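Local coordinates for RNA-binding protein RMD9, mitochondrial (Saccharomyces cerevisiae S288C, PDB 7A9X) that binds a dodecameric sequence motif in the 3'-UTRs of mitochondrial mRNAs and takes part in their processing or stability, at residues Q473-R485 / Y551-Y564. Numbering follows the deposited sequence.
With nucleotides of chain B.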
ATOM      1  N   GLN A 473      22.637   8.777   1.887  1.00113.61           N
ATOM      2  CA  GLN A 473      22.163   8.371   0.570  1.00108.73           C
ATOM      3  C   GLN A 473      23.331   8.261  -0.401  1.00111.95           C
ATOM      4  O   GLN A 473      24.243   9.093  -0.405  1.00110.82           O
ATOM      5  CB  GLN A 473      21.126   9.362   0.042  1.00107.99           C
ATOM      6  CG  GLN A 473      19.684   8.996   0.376  1.00109.45           C
ATOM      7  CD  GLN A 473      19.171   7.818  -0.437  1.00110.99           C
ATOM      8  OE1 GLN A 473      19.582   6.676  -0.229  1.00116.81           O
ATOM      9  NE2 GLN A 473      18.266   8.094  -1.371  1.00104.23           N
ATOM     10  N   GLN A 474      23.296   7.219  -1.232  1.00117.29           N
ATOM     11  CA  GLN A 474      24.405   6.949  -2.139  1.00129.54           C
ATOM     12  C   GLN A 474      24.481   7.994  -3.245  1.00122.47           C
ATOM     13  O   GLN A 474      25.478   8.714  -3.369  1.00132.33           O
ATOM     14  CB  GLN A 474      24.259   5.547  -2.728  1.00141.65           C
ATOM     15  CG  GLN A 474      23.817   4.506  -1.721  1.00149.36           C
ATOM     16  CD  GLN A 474      23.240   3.272  -2.380  1.00151.23           C
ATOM     17  OE1 GLN A 474      22.212   2.748  -1.951  1.00149.17           O
ATOM     18  NE2 GLN A 474      23.901   2.802  -3.431  1.00152.35           N
ATOM     19  N   TYR A 475      23.433   8.090  -4.062  1.00105.96           N
ATOM     20  CA  TYR A 475      23.442   8.963  -5.227  1.00 98.41           C
ATOM     21  C   TYR A 475      22.102   9.692  -5.300  1.00 95.35           C
ATOM     22  O   TYR A 475      21.280   9.622  -4.381  1.00 88.42           O
ATOM     23  CB  TYR A 475      23.746   8.151  -6.493  1.00104.31           C
ATOM     24  CG  TYR A 475      24.907   7.190  -6.328  1.00118.60           C
ATOM     25  CD1 TYR A 475      26.221   7.647  -6.310  1.00125.90           C
ATOM     26  CD2 TYR A 475      24.688   5.826  -6.180  1.00123.36           C
ATOM     27  CE1 TYR A 475      27.283   6.768  -6.152  1.00134.47           C
ATOM     28  CE2 TYR A 475      25.742   4.941  -6.022  1.00128.48           C
ATOM     29  CZ  TYR A 475      27.037   5.416  -6.009  1.00132.59           C
ATOM     30  OH  TYR A 475      28.088   4.541  -5.853  1.00131.97           O
ATOM     31  N   ILE A 476      21.885  10.401  -6.402  1.00 92.50           N
ATOM     32  CA  ILE A 476      20.679  11.197  -6.596  1.00 88.37           C
ATOM     33  C   ILE A 476      19.635  10.338  -7.296  1.00 90.55           C
ATOM     34  O   ILE A 476      19.863   9.847  -8.406  1.00 83.74           O
ATOM     35  CB  ILE A 476      20.978  12.468  -7.403  1.00 89.66           C
ATOM     36  CG1 ILE A 476      21.891  13.403  -6.606  1.00 92.45           C
ATOM     37  CG2 ILE A 476      19.689  13.168  -7.794  1.00 84.04           C
ATOM     38  CD1 ILE A 476      22.171  14.718  -7.301  1.00 93.46           C
ATOM     39  N   ALA A 477      18.484  10.165  -6.653  1.00 88.29           N
ATOM     40  CA  ALA A 477      17.427   9.325  -7.186  1.00 85.20           C
ATOM     41  C   ALA A 477      16.522  10.125  -8.120  1.00 85.58           C
ATOM     42  O   ALA A 477      16.644  11.344  -8.261  1.00 77.18           O
ATOM     43  CB  ALA A 477      16.623   8.698  -6.050  1.00 85.34           C
ATOM     44  N   ASN A 478      15.593   9.415  -8.768  1.00 78.42           N
ATOM     45  CA  ASN A 478      14.654  10.066  -9.674  1.00 75.98           C
ATOM     46  C   ASN A 478      13.756  11.052  -8.936  1.00 76.11           C
ATOM     47  O   ASN A 478      13.467  12.139  -9.450  1.00 74.16           O
ATOM     48  CB  ASN A 478      13.809   9.021 -10.400  1.00 75.96           C
ATOM     49  CG  ASN A 478      14.554   8.356 -11.539  1.00 81.32           C
ATOM     50  OD1 ASN A 478      15.551   8.881 -12.040  1.00 83.38           O
ATOM     51  ND2 ASN A 478      14.065   7.198 -11.966  1.00 76.16           N
ATOM     52  N   ALA A 479      13.307  10.694  -7.730  1.00 72.80           N
ATOM     53  CA  ALA A 479      12.415  11.578  -6.986  1.00 75.68           C
ATOM     54  C   ALA A 479      13.089  12.899  -6.646  1.00 78.34           C
ATOM     55  O   ALA A 479      12.414  13.930  -6.534  1.00 74.21           O
ATOM     56  CB  ALA A 479      11.920  10.887  -5.715  1.00 67.50           C
ATOM     57  N   ASP A 480      14.414  12.895  -6.484  1.00 76.89           N
ATOM     58  CA  ASP A 480      15.124  14.146  -6.237  1.00 81.46           C
ATOM     59  C   ASP A 480      15.109  15.039  -7.471  1.00 82.92           C
ATOM     60  O   ASP A 480      14.845  16.243  -7.371  1.00 82.85           O
ATOM     61  CB  ASP A 480      16.560  13.855  -5.798  1.00 82.31           C
ATOM     62  CG  ASP A 480      16.629  13.132  -4.470  1.00 82.97           C
ATOM     63  OD1 ASP A 480      15.926  13.556  -3.529  1.00 78.75           O
ATOM     64  OD2 ASP A 480      17.371  12.134  -4.368  1.00 85.63           O
ATOM     65  N   LEU A 481      15.377  14.464  -8.646  1.00 80.67           N
ATOM     66  CA  LEU A 481      15.372  15.255  -9.871  1.00 80.79           C
ATOM     67  C   LEU A 481      13.957  15.626 -10.294  1.00 81.84           C
ATOM     68  O   LEU A 481      13.747  16.699 -10.874  1.00 76.43           O
ATOM     69  CB  LEU A 481      16.082  14.492 -10.992  1.00 79.41           C
ATOM     70  CG  LEU A 481      17.555  14.151 -10.756  1.00 94.09           C
ATOM     71  CD1 LEU A 481      18.115  13.361 -11.928  1.00100.43           C
ATOM     72  CD2 LEU A 481      18.373  15.412 -10.516  1.00 93.62           C
ATOM     73  N   SER A 482      12.979  14.757 -10.023  1.00 79.00           N
ATOM     74  CA  SER A 482      11.593  15.083 -10.340  1.00 72.14           C
ATOM     75  C   SER A 482      11.120  16.310  -9.572  1.00 74.77           C
ATOM     76  O   SER A 482      10.320  17.097 -10.092  1.00 70.92           O
ATOM     77  CB  SER A 482      10.690  13.887 -10.038  1.00 75.11           C
ATOM     78  OG  SER A 482      10.968  12.796 -10.900  1.00 70.57           O
ATOM     79  N   ALA A 483      11.604  16.492  -8.341  1.00 73.56           N
ATOM     80  CA  ALA A 483      11.234  17.672  -7.566  1.00 73.57           C
ATOM     81  C   ALA A 483      11.829  18.938  -8.169  1.00 75.93           C
ATOM     82  O   ALA A 483      11.170  19.982  -8.207  1.00 78.07           O
ATOM     83  CB  ALA A 483      11.680  17.508  -6.114  1.00 70.61           C
ATOM     84  N   LEU A 484      13.076  18.869  -8.641  1.00 82.45           N
ATOM     85  CA  LEU A 484      13.676  20.027  -9.298  1.00 84.94           C
ATOM     86  C   LEU A 484      12.991  20.314 -10.628  1.00 85.56           C
ATOM     87  O   LEU A 484      12.792  21.478 -10.995  1.00 90.47           O
ATOM     88  CB  LEU A 484      15.174  19.795  -9.501  1.00 89.58           C
ATOM     89  CG  LEU A 484      16.025  20.970  -9.991  1.00 92.86           C
ATOM     90  CD1 LEU A 484      16.105  22.068  -8.938  1.00 90.40           C
ATOM     91  CD2 LEU A 484      17.415  20.485 -10.375  1.00 96.38           C
ATOM     92  N   ARG A 485      12.617  19.263 -11.362  1.00 85.36           N
ATOM     93  CA  ARG A 485      11.883  19.453 -12.608  1.00 83.22           C
ATOM     94  C   ARG A 485      10.519  20.086 -12.359  1.00 80.85           C
ATOM     95  O   ARG A 485      10.112  21.000 -13.087  1.00 81.11           O
ATOM     96  CB  ARG A 485      11.740  18.115 -13.333  1.00 77.63           C
ATOM     97  CG  ARG A 485      10.740  18.119 -14.472  1.00 78.61           C
ATOM     98  CD  ARG A 485       9.546  17.246 -14.130  1.00 84.10           C
ATOM     99  NE  ARG A 485       9.931  15.847 -13.985  1.00 90.27           N
ATOM    100  CZ  ARG A 485       9.181  14.918 -13.401  1.00 87.21           C
ATOM    101  NH1 ARG A 485       9.618  13.669 -13.322  1.00 86.44           N
ATOM    102  NH2 ARG A 485       8.000  15.238 -12.890  1.00 82.64           N
ATOM    103  N   TYR A 551      25.351  18.337 -11.522  1.00114.29           N
ATOM    104  CA  TYR A 551      25.217  17.231 -10.583  1.00111.43           C
ATOM    105  C   TYR A 551      25.074  15.875 -11.268  1.00108.19           C
ATOM    106  O   TYR A 551      24.752  14.887 -10.599  1.00103.04           O
ATOM    107  CB  TYR A 551      24.028  17.477  -9.651  1.00103.24           C
ATOM    108  CG  TYR A 551      24.306  18.501  -8.573  1.00102.26           C
ATOM    109  CD1 TYR A 551      24.253  19.861  -8.849  1.00102.04           C
ATOM    110  CD2 TYR A 551      24.625  18.106  -7.280  1.00102.54           C
ATOM    111  CE1 TYR A 551      24.509  20.799  -7.866  1.00106.23           C
ATOM    112  CE2 TYR A 551      24.882  19.036  -6.290  1.00103.36           C
ATOM    113  CZ  TYR A 551      24.824  20.380  -6.588  1.00108.98           C
ATOM    114  OH  TYR A 551      25.079  21.307  -5.603  1.00119.00           O
ATOM    115  N   THR A 552      25.313  15.805 -12.578  1.00114.24           N
ATOM    116  CA  THR A 552      25.260  14.526 -13.284  1.00116.39           C
ATOM    117  C   THR A 552      26.184  13.456 -12.704  1.00123.28           C
ATOM    118  O   THR A 552      25.734  12.303 -12.578  1.00117.57           O
ATOM    119  CB  THR A 552      25.558  14.752 -14.775  1.00116.05           C
ATOM    120  OG1 THR A 552      24.480  15.481 -15.375  1.00116.84           O
ATOM    121  CG2 THR A 552      25.733  13.425 -15.501  1.00112.32           C
ATOM    122  N   PRO A 553      27.441  13.736 -12.336  1.00136.59           N
ATOM    123  CA  PRO A 553      28.287  12.664 -11.781  1.00140.05           C
ATOM    124  C   PRO A 553      27.745  12.044 -10.503  1.00132.16           C
ATOM    125  O   PRO A 553      28.156  10.931 -10.152  1.00133.67           O
ATOM    126  CB  PRO A 553      29.632  13.366 -11.536  1.00147.24           C
ATOM    127  CG  PRO A 553      29.301  14.819 -11.475  1.00148.62           C
ATOM    128  CD  PRO A 553      28.199  14.995 -12.464  1.00144.80           C
ATOM    129  N   TYR A 554      26.839  12.717  -9.799  1.00121.38           N
ATOM    130  CA  TYR A 554      26.243  12.180  -8.584  1.00113.57           C
ATOM    131  C   TYR A 554      24.939  11.435  -8.846  1.00 97.42           C
ATOM    132  O   TYR A 554      24.252  11.059  -7.889  1.00 94.82           O
ATOM    133  CB  TYR A 554      26.008  13.308  -7.575  1.00109.43           C
ATOM    134  CG  TYR A 554      27.268  14.047  -7.189  1.00117.89           C
ATOM    135  CD1 TYR A 554      28.110  13.554  -6.199  1.00117.12           C
ATOM    136  CD2 TYR A 554      27.621  15.237  -7.814  1.00120.59           C
ATOM    137  CE1 TYR A 554      29.265  14.223  -5.842  1.00114.73           C
ATOM    138  CE2 TYR A 554      28.775  15.914  -7.464  1.00119.94           C
ATOM    139  CZ  TYR A 554      29.592  15.402  -6.477  1.00118.02           C
ATOM    140  OH  TYR A 554      30.741  16.072  -6.125  1.00125.18           O
ATOM    141  N   PHE A 555      24.588  11.211 -10.109  1.00 97.19           N
ATOM    142  CA  PHE A 555      23.326  10.568 -10.445  1.00 99.11           C
ATOM    143  C   PHE A 555      23.368   9.082 -10.112  1.00107.80           C
ATOM    144  O   PHE A 555      24.432   8.456 -10.094  1.00109.49           O
ATOM    145  CB  PHE A 555      23.011  10.748 -11.932  1.00 99.84           C
ATOM    146  CG  PHE A 555      22.487  12.112 -12.292  1.00 93.75           C
ATOM    147  CD1 PHE A 555      22.280  13.079 -11.322  1.00 92.74           C
ATOM    148  CD2 PHE A 555      22.185  12.420 -13.610  1.00 94.44           C
ATOM    149  CE1 PHE A 555      21.791  14.332 -11.663  1.00 94.89           C
ATOM    150  CE2 PHE A 555      21.695  13.669 -13.957  1.00 96.66           C
ATOM    151  CZ  PHE A 555      21.498  14.627 -12.983  1.00 93.08           C
ATOM    152  N   ARG A 556      22.189   8.513  -9.847  1.00107.06           N
ATOM    153  CA  ARG A 556      22.097   7.067  -9.684  1.00111.09           C
ATOM    154  C   ARG A 556      22.514   6.358 -10.966  1.00108.80           C
ATOM    155  O   ARG A 556      23.156   5.302 -10.927  1.00110.45           O
ATOM    156  CB  ARG A 556      20.674   6.666  -9.292  1.00114.04           C
ATOM    157  CG  ARG A 556      20.595   5.521  -8.293  1.00122.24           C
ATOM    158  CD  ARG A 556      20.765   6.029  -6.869  1.00129.62           C
ATOM    159  NE  ARG A 556      20.576   4.971  -5.881  1.00131.88           N
ATOM    160  CZ  ARG A 556      20.547   5.172  -4.567  1.00128.17           C
ATOM    161  NH1 ARG A 556      20.372   4.150  -3.742  1.00123.41           N
ATOM    162  NH2 ARG A 556      20.690   6.397  -4.079  1.00126.85           N
ATOM    163  N   ALA A 557      22.168   6.938 -12.113  1.00105.68           N
ATOM    164  CA  ALA A 557      22.542   6.419 -13.419  1.00 94.79           C
ATOM    165  C   ALA A 557      22.566   7.576 -14.405  1.00 99.89           C
ATOM    166  O   ALA A 557      21.773   8.514 -14.296  1.00 97.75           O
ATOM    167  CB  ALA A 557      21.573   5.331 -13.895  1.00 93.41           C
ATOM    168  N   THR A 558      23.486   7.508 -15.369  1.00101.20           N
ATOM    169  CA  THR A 558      23.577   8.584 -16.349  1.00104.01           C
ATOM    170  C   THR A 558      22.414   8.576 -17.333  1.00100.32           C
ATOM    171  O   THR A 558      22.245   9.553 -18.073  1.00100.04           O
ATOM    172  CB  THR A 558      24.905   8.513 -17.109  1.00112.51           C
ATOM    173  OG1 THR A 558      24.865   7.447 -18.063  1.00117.10           O
ATOM    174  CG2 THR A 558      26.059   8.282 -16.139  1.00113.83           C
ATOM    175  N   LYS A 559      21.613   7.508 -17.360  1.00103.31           N
ATOM    176  CA  LYS A 559      20.390   7.497 -18.152  1.00108.42           C
ATOM    177  C   LYS A 559      19.343   8.454 -17.600  1.00101.06           C
ATOM    178  O   LYS A 559      18.370   8.757 -18.300  1.00 93.02           O
ATOM    179  CB  LYS A 559      19.821   6.077 -18.221  1.00121.68           C
ATOM    180  CG  LYS A 559      18.866   5.840 -19.385  1.00132.41           C
ATOM    181  CD  LYS A 559      18.402   4.391 -19.448  1.00138.84           C
ATOM    182  CE  LYS A 559      17.515   4.152 -20.660  1.00142.90           C
ATOM    183  NZ  LYS A 559      17.061   2.737 -20.749  1.00144.00           N
ATOM    184  N   GLN A 560      19.516   8.932 -16.366  1.00 91.45           N
ATOM    185  CA  GLN A 560      18.641   9.972 -15.844  1.00 92.02           C
ATOM    186  C   GLN A 560      18.799  11.277 -16.611  1.00 95.48           C
ATOM    187  O   GLN A 560      17.880  12.104 -16.598  1.00 91.77           O
ATOM    188  CB  GLN A 560      18.921  10.200 -14.357  1.00 90.16           C
ATOM    189  CG  GLN A 560      18.625   8.996 -13.476  1.00 95.15           C
ATOM    190  CD  GLN A 560      19.000   9.229 -12.026  1.00105.51           C
ATOM    191  OE1 GLN A 560      19.883  10.032 -11.723  1.00108.63           O
ATOM    192  NE2 GLN A 560      18.324   8.532 -11.120  1.00108.83           N
ATOM    193  N   VAL A 561      19.937  11.473 -17.282  1.00 94.51           N
ATOM    194  CA  VAL A 561      20.126  12.670 -18.097  1.00 98.64           C
ATOM    195  C   VAL A 561      19.129  12.686 -19.249  1.00100.96           C
ATOM    196  O   VAL A 561      18.472  13.699 -19.509  1.00 98.72           O
ATOM    197  CB  VAL A 561      21.578  12.759 -18.601  1.00102.99           C
ATOM    198  CG1 VAL A 561      21.735  13.929 -19.556  1.00101.89           C
ATOM    199  CG2 VAL A 561      22.542  12.885 -17.429  1.00100.25           C
ATOM    200  N   TYR A 562      18.994  11.559 -19.952  1.00 96.10           N
ATOM    201  CA  TYR A 562      18.005  11.478 -21.024  1.00107.87           C
ATOM    202  C   TYR A 562      16.589  11.578 -20.468  1.00106.96           C
ATOM    203  O   TYR A 562      15.711  12.192 -21.088  1.00108.41           O
ATOM    204  CB  TYR A 562      18.182  10.176 -21.810  1.00106.15           C
ATOM    205  CG  TYR A 562      17.155   9.966 -22.905  1.00108.15           C
ATOM    206  CD1 TYR A 562      15.955   9.313 -22.647  1.00106.59           C
ATOM    207  CD2 TYR A 562      17.391  10.413 -24.199  1.00112.75           C
ATOM    208  CE1 TYR A 562      15.015   9.120 -23.641  1.00109.34           C
ATOM    209  CE2 TYR A 562      16.457  10.219 -25.204  1.00116.79           C
ATOM    210  CZ  TYR A 562      15.271   9.575 -24.918  1.00118.47           C
ATOM    211  OH  TYR A 562      14.341   9.383 -25.911  1.00124.68           O
ATOM    212  N   ARG A 563      16.351  10.977 -19.302  1.00 99.24           N
ATOM    213  CA  ARG A 563      15.015  10.964 -18.716  1.00 93.22           C
ATOM    214  C   ARG A 563      14.541  12.375 -18.386  1.00 96.15           C
ATOM    215  O   ARG A 563      13.388  12.736 -18.654  1.00 91.85           O
ATOM    216  CB  ARG A 563      15.013  10.084 -17.465  1.00 87.04           C
ATOM    217  CG  ARG A 563      13.779  10.217 -16.587  1.00 81.50           C
ATOM    218  CD  ARG A 563      13.939   9.409 -15.308  1.00 79.90           C
ATOM    219  NE  ARG A 563      12.829   9.626 -14.384  1.00 83.61           N
ATOM    220  CZ  ARG A 563      11.801   8.795 -14.242  1.00 86.15           C
ATOM    221  NH1 ARG A 563      10.834   9.077 -13.378  1.00 84.49           N
ATOM    222  NH2 ARG A 563      11.738   7.682 -14.961  1.00 86.91           N
ATOM    223  N   TYR A 564      15.421  13.191 -17.806  1.00 97.04           N
ATOM    224  CA  TYR A 564      15.066  14.530 -17.358  1.00 94.39           C
ATOM    225  C   TYR A 564      15.487  15.609 -18.349  1.00103.61           C
ATOM    226  O   TYR A 564      15.670  16.768 -17.963  1.00106.06           O
ATOM    227  CB  TYR A 564      15.670  14.793 -15.981  1.00 89.62           C
ATOM    228  CG  TYR A 564      14.982  14.015 -14.885  1.00 92.30           C
ATOM    229  CD1 TYR A 564      13.775  14.452 -14.351  1.00 89.12           C
ATOM    230  CD2 TYR A 564      15.532  12.836 -14.393  1.00 96.67           C
ATOM    231  CE1 TYR A 564      13.139  13.740 -13.353  1.00 91.29           C
ATOM    232  CE2 TYR A 564      14.905  12.120 -13.395  1.00 93.71           C
ATOM    233  CZ  TYR A 564      13.708  12.574 -12.879  1.00 89.73           C
ATOM    234  OH  TYR A 564      13.075  11.866 -11.884  1.00 81.93           O
TER
ATOM    235  P     U B  14       7.964   6.395 -14.839  1.00 92.21           P
ATOM    236  OP1   U B  14       7.778   4.947 -14.580  1.00 93.16           O
ATOM    237  OP2   U B  14       8.747   7.210 -13.877  1.00 88.09           O
ATOM    238  O5'   U B  14       8.616   6.559 -16.285  1.00 97.19           O
ATOM    239  C5'   U B  14       8.013   5.967 -17.432  1.00 98.24           C
ATOM    240  C4'   U B  14       8.709   6.365 -18.712  1.00107.72           C
ATOM    241  O4'   U B  14       8.724   7.817 -18.817  1.00107.36           O
ATOM    242  C3'   U B  14      10.162   5.911 -18.845  1.00113.34           C
ATOM    243  O3'   U B  14      10.444   5.599 -20.210  1.00115.12           O
ATOM    244  C2'   U B  14      10.944   7.156 -18.433  1.00113.53           C
ATOM    245  O2'   U B  14      12.253   7.232 -18.955  1.00120.41           O
ATOM    246  C1'   U B  14      10.054   8.272 -18.972  1.00107.21           C
ATOM    247  N1    U B  14      10.195   9.540 -18.243  1.00101.14           N
ATOM    248  C2    U B  14      10.818  10.593 -18.882  1.00101.57           C
ATOM    249  O2    U B  14      11.243  10.514 -20.020  1.00110.85           O
ATOM    250  N3    U B  14      10.921  11.742 -18.137  1.00 93.85           N
ATOM    251  C4    U B  14      10.475  11.938 -16.847  1.00 92.19           C
ATOM    252  O4    U B  14      10.642  13.032 -16.304  1.00 91.39           O
ATOM    253  C5    U B  14       9.843  10.799 -16.255  1.00 92.45           C
ATOM    254  C6    U B  14       9.728   9.667 -16.957  1.00 97.13           C
ATOM    255  P     U B  13       7.943  11.111 -11.962  1.00 75.10           P
ATOM    256  OP1   U B  13       9.290  11.531 -12.422  1.00 76.39           O
ATOM    257  OP2   U B  13       6.949  12.141 -11.566  1.00 88.65           O
ATOM    258  O5'   U B  13       7.281  10.218 -13.101  1.00 76.22           O
ATOM    259  C5'   U B  13       6.101   9.466 -12.855  1.00 75.33           C
ATOM    260  C4'   U B  13       5.431   9.075 -14.147  1.00 79.90           C
ATOM    261  O4'   U B  13       4.908  10.262 -14.798  1.00 80.17           O
ATOM    262  C3'   U B  13       6.344   8.441 -15.187  1.00 90.35           C
ATOM    263  O3'   U B  13       6.501   7.045 -14.990  1.00 94.31           O
ATOM    264  C2'   U B  13       5.662   8.790 -16.504  1.00 94.14           C
ATOM    265  O2'   U B  13       4.593   7.894 -16.768  1.00 98.66           O
ATOM    266  C1'   U B  13       5.073  10.167 -16.194  1.00 86.17           C
ATOM    267  N1    U B  13       5.944  11.282 -16.635  1.00 86.53           N
ATOM    268  C2    U B  13       6.119  11.511 -17.989  1.00 92.74           C
ATOM    269  O2    U B  13       5.606  10.831 -18.863  1.00 97.80           O
ATOM    270  N3    U B  13       6.935  12.575 -18.291  1.00 93.22           N
ATOM    271  C4    U B  13       7.573  13.422 -17.406  1.00 87.72           C
ATOM    272  O4    U B  13       8.277  14.338 -17.836  1.00 91.28           O
ATOM    273  C5    U B  13       7.335  13.127 -16.028  1.00 81.75           C
ATOM    274  C6    U B  13       6.547  12.097 -15.702  1.00 79.88           C
ATOM    275  P     C B  12       5.972  13.190  -6.631  1.00 68.42           P
ATOM    276  OP1   C B  12       5.891  14.202  -7.711  1.00 69.74           O
ATOM    277  OP2   C B  12       4.734  12.546  -6.126  1.00 77.83           O
ATOM    278  O5'   C B  12       6.969  12.045  -7.116  1.00 69.12           O
ATOM    279  C5'   C B  12       8.155  12.379  -7.827  1.00 70.45           C
ATOM    280  C4'   C B  12       8.668  11.230  -8.662  1.00 73.76           C
ATOM    281  O4'   C B  12       9.349  10.273  -7.805  1.00 73.96           O
ATOM    282  C3'   C B  12       7.613  10.442  -9.441  1.00 71.74           C
ATOM    283  O3'   C B  12       8.128  10.098 -10.727  1.00 73.47           O
ATOM    284  C2'   C B  12       7.434   9.176  -8.605  1.00 70.57           C
ATOM    285  O2'   C B  12       7.007   8.048  -9.337  1.00 71.17           O
ATOM    286  C1'   C B  12       8.833   8.977  -8.029  1.00 70.50           C
ATOM    287  N1    C B  12       8.856   8.250  -6.749  1.00 69.08           N
ATOM    288  C2    C B  12       9.781   7.214  -6.583  1.00 74.70           C
ATOM    289  O2    C B  12      10.554   6.942  -7.515  1.00 78.69           O
ATOM    290  N3    C B  12       9.814   6.535  -5.414  1.00 68.08           N
ATOM    291  C4    C B  12       8.971   6.853  -4.433  1.00 72.60           C
ATOM    292  N4    C B  12       9.047   6.150  -3.299  1.00 72.29           N
ATOM    293  C5    C B  12       8.015   7.902  -4.573  1.00 66.58           C
ATOM    294  C6    C B  12       7.992   8.568  -5.737  1.00 67.72           C
TER
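The Tyr564 ring lies flat against helix 478-485: Leu481 CB makes a CH-pi contact over the centre of one face, 3.6 Å from the ring centroid, Arg563 CG is offset over the opposite face, and Ser482 OG and Asn478 OD1 lie at the edge. The Arg563 guanidinium is sandwiched between the Asn478 amide, stacked almost parallel at 6°, and the base of U14 of chain B, whose C5 lies 3.4 Å above the guanidinium plane. Extended from CG to NE, with CG anti to the backbone N (chi1 167°), Arg563 delivers NH1 to U14 OP2 of chain B at 2.8 Å. Leu481 CD1 meets the Phe555 ring face in a second CH-pi contact, opposite Thr552 CA. The contact packs helix 478-485 and its preceding loop against the turn and short helix 559-563, beyond the last pentatricopeptide repeat; on the RNA side, Arg485 NH1 and Ser482 OG approach OP1 of U13 of chain B, and Arg563 NH1 adds a weak bond to that oxygen. Tyr564 OH lies 2.5 Å from both Asn478 O and Ser482 OG; a phenylalanine here would probably leave Ser482 OG without this neighbour and freer to turn from the phosphate. Ahead of both helices, Ile476 and Phe555 form a single beta bridge, Ile476 N donating to Tyr554 O (2.9 Å) and Arg556 N to Ile476 O (3.0 Å).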